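Local atomic coordinates of tRNA (uracil(54)-C(5))-methyltransferase (Pyrococcus abyssi, PDB entry 2JJQ), a protein that catalyses the transfer of a methyl group from S-adenosyl-L-methionine to C5 of uridine 54 in tRNA, making 5-methyluridine. Residues F114-V119 and I406-M411; A134-G139 and S181-K186; G190-M195 and F210-G215; C387-F392 and V418-K423. One frame throughout, in Å; residues are numbered along the deposited sequence.

Contact 1: residues F114-V119 and I406-M411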
loop_
_atom_site.group_PDB
_atom_site.type_symbol
_atom_site.label_atom_id
_atom_site.label_comp_id
_atom_site.label_asym_id
_atom_site.label_seq_id
_atom_site.Cartn_x
_atom_site.Cartn_y
_atom_site.Cartn_z
ATOM N N PHE A 114 -1.282 18.986 -16.147
ATOM C CA PHE A 114 -1.001 20.245 -15.396
ATOM C C PHE A 114 -0.244 19.921 -14.131
ATOM O O PHE A 114 -0.220 18.763 -13.718
ATOM C CB PHE A 114 -2.287 20.974 -15.053
ATOM C CG PHE A 114 -3.275 20.132 -14.341
ATOM C CD1 PHE A 114 -4.234 19.421 -15.036
ATOM C CD2 PHE A 114 -3.272 20.065 -12.958
ATOM C CE1 PHE A 114 -5.144 18.632 -14.378
ATOM C CE2 PHE A 114 -4.214 19.257 -12.292
ATOM C CZ PHE A 114 -5.137 18.562 -13.008
ATOM N N GLU A 115 0.380 20.928 -13.545
ATOM C CA GLU A 115 1.190 20.775 -12.336
ATOM C C GLU A 115 0.321 20.319 -11.135
ATOM O O GLU A 115 -0.734 20.923 -10.825
ATOM C CB GLU A 115 1.832 22.126 -12.020
ATOM C CG GLU A 115 3.022 22.052 -11.090
ATOM C CD GLU A 115 4.265 21.563 -11.817
ATOM O OE1 GLU A 115 4.593 22.151 -12.886
ATOM O OE2 GLU A 115 4.918 20.598 -11.324
ATOM N N VAL A 116 0.809 19.294 -10.452
ATOM C CA VAL A 116 0.190 18.784 -9.223
ATOM C C VAL A 116 1.233 18.762 -8.111
ATOM O O VAL A 116 2.329 18.286 -8.307
ATOM C CB VAL A 116 -0.396 17.381 -9.457
ATOM C CG1 VAL A 116 -0.976 16.877 -8.127
ATOM C CG2 VAL A 116 -1.515 17.470 -10.578
ATOM N N GLU A 117 0.921 19.369 -6.972
ATOM C CA GLU A 117 1.843 19.337 -5.849
ATOM C C GLU A 117 1.942 17.893 -5.339
ATOM O O GLU A 117 0.930 17.139 -5.314
ATOM C CB GLU A 117 1.350 20.267 -4.737
ATOM C CG GLU A 117 2.088 20.082 -3.404
ATOM C CD GLU A 117 1.456 20.862 -2.235
ATOM O OE1 GLU A 117 0.401 21.527 -2.417
ATOM O OE2 GLU A 117 2.042 20.802 -1.110
ATOM N N VAL A 118 3.139 17.482 -4.944
ATOM C CA VAL A 118 3.359 16.173 -4.319
ATOM C C VAL A 118 3.820 16.365 -2.857
ATOM O O VAL A 118 4.935 16.893 -2.604
ATOM C CB VAL A 118 4.378 15.308 -5.086
ATOM C CG1 VAL A 118 4.468 13.924 -4.445
ATOM C CG2 VAL A 118 3.959 15.138 -6.570
ATOM N N VAL A 119 3.005 15.933 -1.913
ATOM C CA VAL A 119 3.367 16.091 -0.490
ATOM C C VAL A 119 4.316 14.979 -0.067
ATOM O O VAL A 119 3.978 13.796 -0.260
ATOM C CB VAL A 119 2.087 16.059 0.382
ATOM C CG1 VAL A 119 2.387 16.203 1.906
ATOM C CG2 VAL A 119 1.058 17.091 -0.149
ATOM N N ILE A 406 -6.618 19.593 -6.423
ATOM C CA ILE A 406 -5.975 18.267 -6.504
ATOM C C ILE A 406 -4.577 18.329 -5.915
ATOM O O ILE A 406 -3.833 19.327 -6.118
ATOM C CB ILE A 406 -5.920 17.752 -7.978
ATOM C CG1 ILE A 406 -5.411 16.317 -8.056
ATOM C CG2 ILE A 406 -5.023 18.632 -8.832
ATOM C CD1 ILE A 406 -5.674 15.714 -9.471
ATOM N N VAL A 407 -4.205 17.281 -5.179
ATOM C CA VAL A 407 -2.867 17.164 -4.639
ATOM C C VAL A 407 -2.517 15.685 -4.679
ATOM O O VAL A 407 -3.401 14.859 -4.670
ATOM C CB VAL A 407 -2.851 17.654 -3.181
ATOM C CG1 VAL A 407 -1.457 17.924 -2.746
ATOM C CG2 VAL A 407 -3.617 18.938 -3.104
ATOM N N ALA A 408 -1.232 15.364 -4.782
ATOM C CA ALA A 408 -0.737 13.996 -4.683
ATOM C C ALA A 408 -0.001 13.879 -3.372
ATOM O O ALA A 408 0.628 14.837 -2.916
ATOM C CB ALA A 408 0.255 13.677 -5.807
ATOM N N LEU A 409 -0.126 12.734 -2.740
ATOM C CA LEU A 409 0.585 12.487 -1.453
ATOM C C LEU A 409 1.521 11.335 -1.753
ATOM O O LEU A 409 1.114 10.341 -2.385
ATOM C CB LEU A 409 -0.358 12.124 -0.319
ATOM C CG LEU A 409 -1.226 13.304 0.122
ATOM C CD1 LEU A 409 -2.424 13.231 -0.780
ATOM C CD2 LEU A 409 -1.653 13.084 1.584
ATOM N N ASP A 410 2.788 11.495 -1.384
ATOM C CA ASP A 410 3.716 10.392 -1.566
ATOM C C ASP A 410 3.447 9.303 -0.504
ATOM O O ASP A 410 4.104 9.230 0.549
ATOM C CB ASP A 410 5.182 10.841 -1.554
ATOM C CG ASP A 410 6.102 9.697 -1.923
ATOM O OD1 ASP A 410 5.599 8.771 -2.591
ATOM O OD2 ASP A 410 7.273 9.635 -1.490
ATOM N N MET A 411 2.485 8.441 -0.794
ATOM C CA MET A 411 2.162 7.377 0.134
ATOM C C MET A 411 3.212 6.280 0.018
ATOM O O MET A 411 3.350 5.412 0.932
ATOM C CB MET A 411 0.741 6.818 -0.187
ATOM C CG MET A 411 -0.389 7.812 0.298
ATOM S SD MET A 411 -0.632 7.753 2.110
ATOM C CE MET A 411 -0.366 5.999 2.378
HETATM O O HOH W 1 -1.612 20.563 -6.535
#
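Ile-406 and Val-407 carry the bumps of this parallel strand pairing, in which the short edge strand 117-119 lies against strand 403-409. Ile-406 pushes its CG2 methyl outward to where two side chains converge: CE2 of Phe-114 lies 3.6 Å from CG2 of Ile-406, which meets the ring at its edge and in its plane, while CG2 of Val-116 lies 4.1 Å from the same CG2 of Ile-406, the two side chains crossing at about a right angle. With CG between the backbone N and the carbonyl carbon (chi1 54°), the Phe-114 ring swings round to Ile-406. CG1 of Val-116 comes up against the neighbouring backbone, 3.7 Å from N of Ala-408. Beyond it CG2 of Val-118 meets CB of Ala-408 at 4.1 Å, and Leu-101, Arg-105 and Leu-108 of helix 97-112 pack on Val-118. On the face of Val-119, its CG2 fits beside CG1 of Val-407 at 3.7 Å. The backbones are joined by three straight bonds of 2.8 Å, from N of Ala-408 to O of Glu-117, from N of Val-119 to O of Ala-408, and from N of Asp-410 to O of Val-119. Where the strands diverge, a water takes the N-H of Glu-117 and donates to O of Ile-406. The chemistry implies a sheet edge fastened by backbone bonds and packed with aliphatic branches, the Asp-410 carboxylate tied to Tyr-97 and Lys-104 of helix 97-112.

Contact 2: residues A134-G139 and S181-K186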
loop_
_atom_site.group_PDB
_atom_site.type_symbol
_atom_site.label_atom_id
_atom_site.label_comp_id
_atom_site.label_asym_id
_atom_site.label_seq_id
_atom_site.Cartn_x
_atom_site.Cartn_y
_atom_site.Cartn_z
ATOM N N ALA A 134 9.169 -13.844 3.576
ATOM C CA ALA A 134 9.206 -15.254 3.318
ATOM C C ALA A 134 10.264 -15.941 4.197
ATOM O O ALA A 134 11.346 -15.386 4.432
ATOM C CB ALA A 134 9.462 -15.539 1.782
ATOM N N ILE A 135 9.957 -17.159 4.661
ATOM C CA ILE A 135 10.860 -17.851 5.607
ATOM C C ILE A 135 11.303 -19.139 4.911
ATOM O O ILE A 135 10.563 -20.086 4.815
ATOM C CB ILE A 135 10.134 -18.158 6.943
ATOM C CG1 ILE A 135 9.510 -16.866 7.521
ATOM C CG2 ILE A 135 11.050 -18.899 7.950
ATOM C CD1 ILE A 135 8.481 -17.178 8.594
ATOM N N THR A 136 12.522 -19.163 4.389
ATOM C CA THR A 136 12.867 -20.269 3.510
ATOM C C THR A 136 14.163 -20.941 3.940
ATOM O O THR A 136 14.902 -20.435 4.787
ATOM C CB THR A 136 13.004 -19.796 2.041
ATOM O OG1 THR A 136 14.231 -19.077 1.897
ATOM C CG2 THR A 136 11.887 -18.825 1.662
ATOM N N LYS A 137 14.419 -22.110 3.349
ATOM C CA LYS A 137 15.647 -22.843 3.635
ATOM C C LYS A 137 16.875 -21.932 3.498
ATOM O O LYS A 137 17.719 -21.847 4.401
ATOM C CB LYS A 137 15.723 -24.092 2.742
ATOM C CG LYS A 137 17.023 -24.876 2.858
ATOM C CD LYS A 137 16.940 -26.213 2.102
ATOM C CE LYS A 137 18.337 -26.815 1.915
ATOM N NZ LYS A 137 19.218 -25.841 1.182
ATOM N N ASP A 138 16.938 -21.180 2.411
ATOM C CA ASP A 138 18.097 -20.314 2.176
ATOM C C ASP A 138 17.999 -18.870 2.650
ATOM O O ASP A 138 18.737 -18.013 2.187
ATOM C CB ASP A 138 18.485 -20.360 0.702
ATOM C CG ASP A 138 19.193 -21.665 0.348
ATOM O OD1 ASP A 138 19.962 -22.169 1.214
ATOM O OD2 ASP A 138 18.970 -22.188 -0.763
ATOM N N GLY A 139 17.077 -18.575 3.552
ATOM C CA GLY A 139 17.064 -17.237 4.134
ATOM C C GLY A 139 15.664 -16.730 4.404
ATOM O O GLY A 139 14.685 -17.357 3.975
ATOM N N SER A 181 10.220 -26.619 10.635
ATOM C CA SER A 181 10.366 -26.887 9.204
ATOM C C SER A 181 10.023 -25.618 8.412
ATOM O O SER A 181 9.022 -24.977 8.678
ATOM C CB SER A 181 9.452 -28.081 8.820
ATOM O OG SER A 181 8.724 -27.904 7.625
ATOM N N VAL A 182 10.891 -25.211 7.498
ATOM C CA VAL A 182 10.639 -23.978 6.734
ATOM C C VAL A 182 10.487 -24.240 5.219
ATOM O O VAL A 182 10.596 -25.369 4.744
ATOM C CB VAL A 182 11.683 -22.864 7.005
ATOM C CG1 VAL A 182 11.698 -22.448 8.479
ATOM C CG2 VAL A 182 13.095 -23.284 6.498
ATOM N N TRP A 183 10.168 -23.194 4.472
ATOM C CA TRP A 183 9.757 -23.364 3.056
ATOM C C TRP A 183 10.963 -23.725 2.235
ATOM O O TRP A 183 11.974 -22.995 2.226
ATOM C CB TRP A 183 9.218 -22.039 2.548
ATOM C CG TRP A 183 8.541 -22.010 1.211
ATOM C CD1 TRP A 183 8.299 -23.046 0.360
ATOM C CD2 TRP A 183 7.914 -20.865 0.645
ATOM N NE1 TRP A 183 7.621 -22.591 -0.769
ATOM C CE2 TRP A 183 7.345 -21.256 -0.590
ATOM C CE3 TRP A 183 7.790 -19.536 1.057
ATOM C CZ2 TRP A 183 6.671 -20.357 -1.411
ATOM C CZ3 TRP A 183 7.118 -18.649 0.238
ATOM C CH2 TRP A 183 6.561 -19.067 -0.974
ATOM N N ASN A 184 10.847 -24.837 1.518
ATOM C CA ASN A 184 11.855 -25.203 0.524
ATOM C C ASN A 184 11.250 -24.820 -0.792
ATOM O O ASN A 184 10.325 -25.489 -1.261
ATOM C CB ASN A 184 12.036 -26.702 0.515
ATOM C CG ASN A 184 12.909 -27.188 -0.658
ATOM O OD1 ASN A 184 13.242 -26.423 -1.565
ATOM N ND2 ASN A 184 13.279 -28.465 -0.620
ATOM N N ILE A 185 11.739 -23.727 -1.373
ATOM C CA ILE A 185 11.133 -23.192 -2.606
ATOM C C ILE A 185 11.275 -24.091 -3.850
ATOM O O ILE A 185 10.390 -24.116 -4.713
ATOM C CB ILE A 185 11.671 -21.805 -2.900
ATOM C CG1 ILE A 185 11.144 -20.837 -1.843
ATOM C CG2 ILE A 185 11.247 -21.377 -4.311
ATOM C CD1 ILE A 185 12.020 -19.618 -1.674
ATOM N N LYS A 186 12.354 -24.859 -3.922
ATOM C CA LYS A 186 12.535 -25.791 -5.025
ATOM C C LYS A 186 11.470 -26.854 -5.104
ATOM O O LYS A 186 11.164 -27.342 -6.189
ATOM C CB LYS A 186 13.882 -26.490 -4.902
ATOM C CG LYS A 186 15.047 -25.641 -5.308
ATOM C CD LYS A 186 16.311 -26.491 -5.412
ATOM C CE LYS A 186 17.584 -25.636 -5.448
ATOM N NZ LYS A 186 18.784 -26.539 -5.478
#
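Thr-136 and Trp-183 form a single backbone bridge where the end of edge strand 130-136, in the five-stranded sheet, meets the loop between helix 162-178 and strand 192-199; the touching chains run at nearly a right angle. N of Trp-183 donates to O of Ile-135, and N of Lys-137 to O of Trp-183 at 2.8 Å. Followed outward, Thr-136 has its CB 3.4 Å from O of Trp-183 and 3.8 Å from CD1 of Ile-185. The methyl CG2 continues onto that same CD1 at 3.4 Å, tighter than usual carbon contact. The other branch, OG1, turns back between the backbone N and the carbonyl carbon (chi1 75°) and donates to O of Gly-139, which also accepts from N of Thr-136 across the type I turn 136-139. Val-182 packs alongside, its CG1 3.6 Å from CG2 of Ile-135, the two side chains crossing at about a right angle, and its CG2 3.6 Å from N of Lys-137. CG1 of Ile-185, two residues on, lies over one face of the Trp-183 indole, toward its rim; the indole also makes a cation-pi contact with Arg-193 and meets the Tyr-194 ring. At its six-membered end, CZ3 of Trp-183 approaches CB of Ala-134 to 4.2 Å.

Contact 3: residues G190-M195 and F210-G215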
loop_
_atom_site.group_PDB
_atom_site.type_symbol
_atom_site.label_atom_id
_atom_site.label_comp_id
_atom_site.label_asym_id
_atom_site.label_seq_id
_atom_site.Cartn_x
_atom_site.Cartn_y
_atom_site.Cartn_z
ATOM N N GLY A 190 7.469 -27.795 3.222
ATOM C CA GLY A 190 7.895 -27.127 4.447
ATOM C C GLY A 190 6.732 -26.419 5.120
ATOM O O GLY A 190 5.764 -26.014 4.441
ATOM N N PHE A 191 6.818 -26.286 6.451
ATOM C CA PHE A 191 5.659 -25.889 7.249
ATOM C C PHE A 191 5.547 -24.369 7.279
ATOM O O PHE A 191 4.529 -23.821 6.871
ATOM C CB PHE A 191 5.785 -26.458 8.672
ATOM C CG PHE A 191 4.763 -25.926 9.654
ATOM C CD1 PHE A 191 3.415 -26.224 9.495
ATOM C CD2 PHE A 191 5.179 -25.173 10.759
ATOM C CE1 PHE A 191 2.481 -25.750 10.409
ATOM C CE2 PHE A 191 4.259 -24.687 11.682
ATOM C CZ PHE A 191 2.927 -24.965 11.514
ATOM N N LEU A 192 6.588 -23.693 7.741
ATOM C CA LEU A 192 6.506 -22.247 7.905
ATOM C C LEU A 192 6.767 -21.513 6.560
ATOM O O LEU A 192 7.783 -21.751 5.916
ATOM C CB LEU A 192 7.505 -21.819 9.011
ATOM C CG LEU A 192 7.593 -20.376 9.466
ATOM C CD1 LEU A 192 6.177 -19.856 9.811
ATOM C CD2 LEU A 192 8.541 -20.308 10.693
ATOM N N ARG A 193 5.865 -20.622 6.142
ATOM C CA ARG A 193 6.006 -19.947 4.830
ATOM C C ARG A 193 6.328 -18.437 4.956
ATOM O O ARG A 193 7.263 -17.958 4.311
ATOM C CB ARG A 193 4.758 -20.164 3.970
ATOM C CG ARG A 193 4.395 -21.641 3.752
ATOM C CD ARG A 193 5.579 -22.356 3.034
ATOM N NE ARG A 193 5.441 -23.804 2.841
ATOM C CZ ARG A 193 4.979 -24.357 1.722
ATOM N NH1 ARG A 193 4.567 -23.570 0.748
ATOM N NH2 ARG A 193 4.897 -25.680 1.599
ATOM N N TYR A 194 5.552 -17.690 5.756
ATOM C CA TYR A 194 5.748 -16.245 5.896
ATOM C C TYR A 194 5.645 -15.825 7.348
ATOM O O TYR A 194 4.853 -16.419 8.115
ATOM C CB TYR A 194 4.656 -15.435 5.117
ATOM C CG TYR A 194 4.772 -15.530 3.609
ATOM C CD1 TYR A 194 5.597 -14.670 2.906
ATOM C CD2 TYR A 194 4.043 -16.477 2.908
ATOM C CE1 TYR A 194 5.723 -14.773 1.537
ATOM C CE2 TYR A 194 4.152 -16.590 1.494
ATOM C CZ TYR A 194 5.002 -15.721 0.831
ATOM O OH TYR A 194 5.146 -15.808 -0.541
ATOM N N MET A 195 6.385 -14.773 7.700
ATOM C CA MET A 195 6.159 -14.047 8.934
ATOM C C MET A 195 5.687 -12.673 8.458
ATOM O O MET A 195 6.446 -11.973 7.805
ATOM C CB MET A 195 7.457 -13.848 9.714
ATOM C CG MET A 195 7.281 -12.832 10.889
ATOM S SD MET A 195 8.601 -12.807 12.125
ATOM C CE MET A 195 9.954 -12.061 11.193
ATOM N N PHE A 210 2.290 -15.729 11.667
ATOM C CA PHE A 210 3.013 -16.860 11.043
ATOM C C PHE A 210 2.077 -17.561 10.127
ATOM O O PHE A 210 1.064 -18.132 10.565
ATOM C CB PHE A 210 3.568 -17.813 12.144
ATOM C CG PHE A 210 4.512 -17.097 13.088
ATOM C CD1 PHE A 210 5.739 -16.610 12.616
ATOM C CD2 PHE A 210 4.143 -16.826 14.395
ATOM C CE1 PHE A 210 6.618 -15.889 13.465
ATOM C CE2 PHE A 210 5.012 -16.103 15.238
ATOM C CZ PHE A 210 6.233 -15.638 14.764
ATOM N N VAL A 211 2.377 -17.509 8.824
ATOM C CA VAL A 211 1.545 -18.182 7.861
ATOM C C VAL A 211 2.229 -19.495 7.513
ATOM O O VAL A 211 3.398 -19.498 7.160
ATOM C CB VAL A 211 1.375 -17.317 6.560
ATOM C CG1 VAL A 211 0.512 -18.011 5.558
ATOM C CG2 VAL A 211 0.836 -15.850 6.898
ATOM N N THR A 212 1.483 -20.597 7.615
ATOM C CA THR A 212 2.024 -21.925 7.478
ATOM C C THR A 212 1.119 -22.815 6.620
ATOM O O THR A 212 -0.020 -22.464 6.254
ATOM C CB THR A 212 2.148 -22.597 8.867
ATOM O OG1 THR A 212 0.853 -23.041 9.261
ATOM C CG2 THR A 212 2.736 -21.612 9.960
ATOM N N LYS A 213 1.635 -23.992 6.281
ATOM C CA LYS A 213 0.776 -25.032 5.784
ATOM C C LYS A 213 0.182 -25.813 6.985
ATOM O O LYS A 213 0.363 -25.432 8.159
ATOM C CB LYS A 213 1.571 -25.920 4.814
ATOM C CG LYS A 213 2.168 -25.120 3.642
ATOM C CD LYS A 213 1.137 -24.339 2.821
ATOM C CE LYS A 213 0.260 -25.227 1.971
ATOM N NZ LYS A 213 -0.776 -24.475 1.174
ATOM N N GLU A 214 -0.543 -26.886 6.705
ATOM C CA GLU A 214 -1.124 -27.721 7.767
ATOM C C GLU A 214 -0.019 -28.280 8.668
ATOM O O GLU A 214 1.087 -28.605 8.223
ATOM C CB GLU A 214 -1.996 -28.831 7.143
ATOM C CG GLU A 214 -3.261 -28.345 6.356
ATOM C CD GLU A 214 -2.970 -27.888 4.900
ATOM O OE1 GLU A 214 -1.767 -27.792 4.499
ATOM O OE2 GLU A 214 -3.961 -27.631 4.145
ATOM N N GLY A 215 -0.271 -28.347 9.962
ATOM C CA GLY A 215 0.813 -28.641 10.864
ATOM C C GLY A 215 0.448 -28.157 12.249
ATOM O O GLY A 215 -0.701 -27.828 12.521
#
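The Phe-191 ring takes CB of Thr-212 over one face, a CH-pi contact 3.7 Å from the centroid and offset toward the rim, while O of Glu-214 comes to its edge. The ring belongs to the loop leading into the beta hairpin of strands 192-199 and 206-212. A chi1 of 170°, with CG opposite the backbone N, lays it alongside Thr-212, both side chains pointing the same way; CA of Gly-215 also approaches, 3.4 Å from CE1 of Phe-191. The second flat group, the guanidinium of Arg-193, carries CG of Lys-213 over one face, 3.5 Å from its CZ. NE and NH2 both donate in the guanidinium plane to O of Gly-190, NH2 on a lone pair and NE from above the carbonyl plane, a side-on grip that fixes the group's rotation. NZ of Lys-213 bonds to O of Asn-234. Further along, Phe-210 meets Met-195 in an oblique Met-aromatic contact, SD lying 3.9 Å from CE1 of Phe-210, and CD1 of Leu-192 touches CB of Phe-210. Leu-171 of helix 162-178 packs on both Met-195 and Phe-210. The strands are antiparallel, interrupted by a classic beta bulge at Arg-193 and Tyr-194 opposite Val-211. CB of Tyr-194 packs on CB of Val-211, and OH of Tyr-194 bonds to Asp-239. At the bulge, O of Val-211 accepts from two donors, N of Arg-193 at 2.9 Å and N of Tyr-194 at 3.1 Å.

Contact 4: residues C387-F392 and V418-K423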
loop_
_atom_site.group_PDB
_atom_site.type_symbol
_atom_site.label_atom_id
_atom_site.label_comp_id
_atom_site.label_asym_id
_atom_site.label_seq_id
_atom_site.Cartn_x
_atom_site.Cartn_y
_atom_site.Cartn_z
ATOM N N CYS A 387 -4.509 5.758 -6.471
ATOM C CA CYS A 387 -3.050 5.637 -6.748
ATOM C C CYS A 387 -2.813 5.190 -8.221
ATOM O O CYS A 387 -1.718 4.787 -8.581
ATOM C CB CYS A 387 -2.345 4.677 -5.756
ATOM S SG CYS A 387 -2.848 3.020 -5.992
ATOM N N ASN A 388 -3.838 5.325 -9.067
ATOM C CA ASN A 388 -3.708 5.007 -10.497
ATOM C C ASN A 388 -4.064 6.256 -11.311
ATOM O O ASN A 388 -5.200 6.403 -11.743
ATOM C CB ASN A 388 -4.668 3.854 -10.840
ATOM C CG ASN A 388 -4.393 2.568 -9.997
ATOM O OD1 ASN A 388 -3.335 1.954 -10.127
ATOM N ND2 ASN A 388 -5.366 2.167 -9.141
ATOM N N PRO A 389 -3.093 7.152 -11.517
ATOM C CA PRO A 389 -3.365 8.416 -12.210
ATOM C C PRO A 389 -4.076 8.262 -13.577
ATOM O O PRO A 389 -4.932 9.078 -13.921
ATOM C CB PRO A 389 -1.962 8.988 -12.405
ATOM C CG PRO A 389 -1.217 8.533 -11.138
ATOM C CD PRO A 389 -1.721 7.117 -10.957
ATOM N N GLU A 390 -3.676 7.268 -14.371
ATOM C CA GLU A 390 -4.278 7.110 -15.668
ATOM C C GLU A 390 -5.749 6.725 -15.589
ATOM O O GLU A 390 -6.538 7.184 -16.415
ATOM C CB GLU A 390 -3.460 6.110 -16.516
ATOM C CG GLU A 390 -2.102 6.688 -16.881
ATOM C CD GLU A 390 -1.309 5.840 -17.872
ATOM O OE1 GLU A 390 -1.545 4.604 -17.966
ATOM O OE2 GLU A 390 -0.419 6.435 -18.533
ATOM N N THR A 391 -6.106 5.867 -14.631
ATOM C CA THR A 391 -7.522 5.498 -14.434
ATOM C C THR A 391 -8.320 6.679 -13.895
ATOM O O THR A 391 -9.441 6.920 -14.346
ATOM C CB THR A 391 -7.705 4.260 -13.526
ATOM O OG1 THR A 391 -7.439 4.637 -12.174
ATOM C CG2 THR A 391 -6.689 3.280 -13.865
ATOM N N PHE A 392 -7.740 7.425 -12.949
ATOM C CA PHE A 392 -8.373 8.656 -12.485
ATOM C C PHE A 392 -8.670 9.584 -13.680
ATOM O O PHE A 392 -9.769 10.128 -13.821
ATOM C CB PHE A 392 -7.458 9.397 -11.525
ATOM C CG PHE A 392 -7.919 10.787 -11.254
ATOM C CD1 PHE A 392 -9.080 11.000 -10.483
ATOM C CD2 PHE A 392 -7.231 11.887 -11.770
ATOM C CE1 PHE A 392 -9.515 12.324 -10.232
ATOM C CE2 PHE A 392 -7.660 13.155 -11.543
ATOM C CZ PHE A 392 -8.795 13.395 -10.765
ATOM N N VAL A 418 2.148 7.012 -6.620
ATOM C CA VAL A 418 1.726 8.141 -5.817
ATOM C C VAL A 418 0.222 8.001 -5.540
ATOM O O VAL A 418 -0.449 7.260 -6.283
ATOM C CB VAL A 418 2.080 9.449 -6.556
ATOM C CG1 VAL A 418 0.901 9.876 -7.444
ATOM C CG2 VAL A 418 2.422 10.514 -5.575
ATOM N N GLU A 419 -0.280 8.655 -4.493
ATOM C CA GLU A 419 -1.706 8.710 -4.161
ATOM C C GLU A 419 -2.307 10.081 -4.470
ATOM O O GLU A 419 -1.953 11.066 -3.844
ATOM C CB GLU A 419 -1.909 8.441 -2.688
ATOM C CG GLU A 419 -3.368 8.395 -2.273
ATOM C CD GLU A 419 -3.947 6.994 -2.362
ATOM O OE1 GLU A 419 -3.408 6.189 -3.146
ATOM O OE2 GLU A 419 -4.893 6.687 -1.598
ATOM N N LEU A 420 -3.266 10.161 -5.365
ATOM C CA LEU A 420 -3.830 11.478 -5.718
ATOM C C LEU A 420 -5.091 11.663 -4.898
ATOM O O LEU A 420 -5.790 10.680 -4.602
ATOM C CB LEU A 420 -4.271 11.461 -7.169
ATOM C CG LEU A 420 -3.257 11.624 -8.253
ATOM C CD1 LEU A 420 -4.062 11.253 -9.546
ATOM C CD2 LEU A 420 -2.903 13.118 -8.246
ATOM N N VAL A 421 -5.439 12.920 -4.586
ATOM C CA VAL A 421 -6.706 13.190 -3.905
ATOM C C VAL A 421 -7.247 14.383 -4.673
ATOM O O VAL A 421 -6.632 15.467 -4.678
ATOM C CB VAL A 421 -6.538 13.533 -2.382
ATOM C CG1 VAL A 421 -7.900 13.779 -1.739
ATOM C CG2 VAL A 421 -5.747 12.436 -1.633
ATOM N N ALA A 422 -8.386 14.188 -5.340
ATOM C CA ALA A 422 -8.965 15.260 -6.130
ATOM C C ALA A 422 -10.369 15.632 -5.658
ATOM O O ALA A 422 -11.197 14.750 -5.394
ATOM C CB ALA A 422 -9.009 14.851 -7.598
ATOM N N LYS A 423 -10.618 16.936 -5.551
ATOM C CA LYS A 423 -11.944 17.436 -5.287
ATOM C C LYS A 423 -12.563 17.890 -6.635
ATOM O O LYS A 423 -11.994 18.757 -7.324
ATOM C CB LYS A 423 -11.848 18.633 -4.353
ATOM C CG LYS A 423 -13.199 19.233 -4.077
ATOM C CD LYS A 423 -13.032 20.400 -3.168
ATOM C CE LYS A 423 -14.394 20.878 -2.697
ATOM N NZ LYS A 423 -14.287 21.750 -1.501
HETATM O O HOH W 2 0.757 6.046 -8.767
#
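Cys-387 and Glu-419 bring their backbones to 4.2 Å between CA atoms, where the loop before helix 389-398 passes the start of strand 419-424. No direct hydrogen bond joins the two segments here. CA of Cys-387 points its C-H at O of Val-418, 3.1 Å away, and a water donates to O of Cys-387 while accepting from N of Val-418. On the helix side, O of Asn-388 receives both N of Phe-392 and OG1 of Thr-391, the hydroxyl on a lone pair. The pair sits just past the C-terminal end of strand 381-386 and at the start of its antiparallel neighbour 419-424, both inside the central sheet of the class I-like methyltransferase domain. Cys-387 is the predicted nucleophile and Glu-419 the predicted proton acceptor; the glutamate side chain lies about 7 Å from the bound S-adenosyl-L-homocysteine. Its chain bends at chi2 (90°), carrying OE1 of Glu-419 to 3.2 Å from CB of Cys-387. Leu-420 and Ala-422 face the helix. CD1 of Leu-420 lies 4.0 Å from CA of Pro-389 and also meets CD2 of Phe-392, the two side chains crossing at about a right angle. CZ of Phe-392 reaches CB of Ala-422 at 3.5 Å, and Tyr-384 meets the same phenylalanine edge-to-face.

The four contacts fall into two pairs on opposite sides of the chain's centre. Contacts 1 and 4, their centres 9 Å apart, share the eight-stranded catalytic sheet, where strands 403-409 and 419-424 are neighbours; their segments alternate along the chain. Contacts 2 and 3, centres 10 Å apart, share the five-stranded sheet, probably part of the central region, through adjacent strands 130-136 and 192-199, and follow each other in sequence. Both are nested inside the loop closed by contact 1, about 40 Å away between centres. Strand 117-119, placed before that sheet in the chain, thus completes the edge of a catalytic sheet otherwise built after it. The tRNA site is probably at the interface of the protein's three regions.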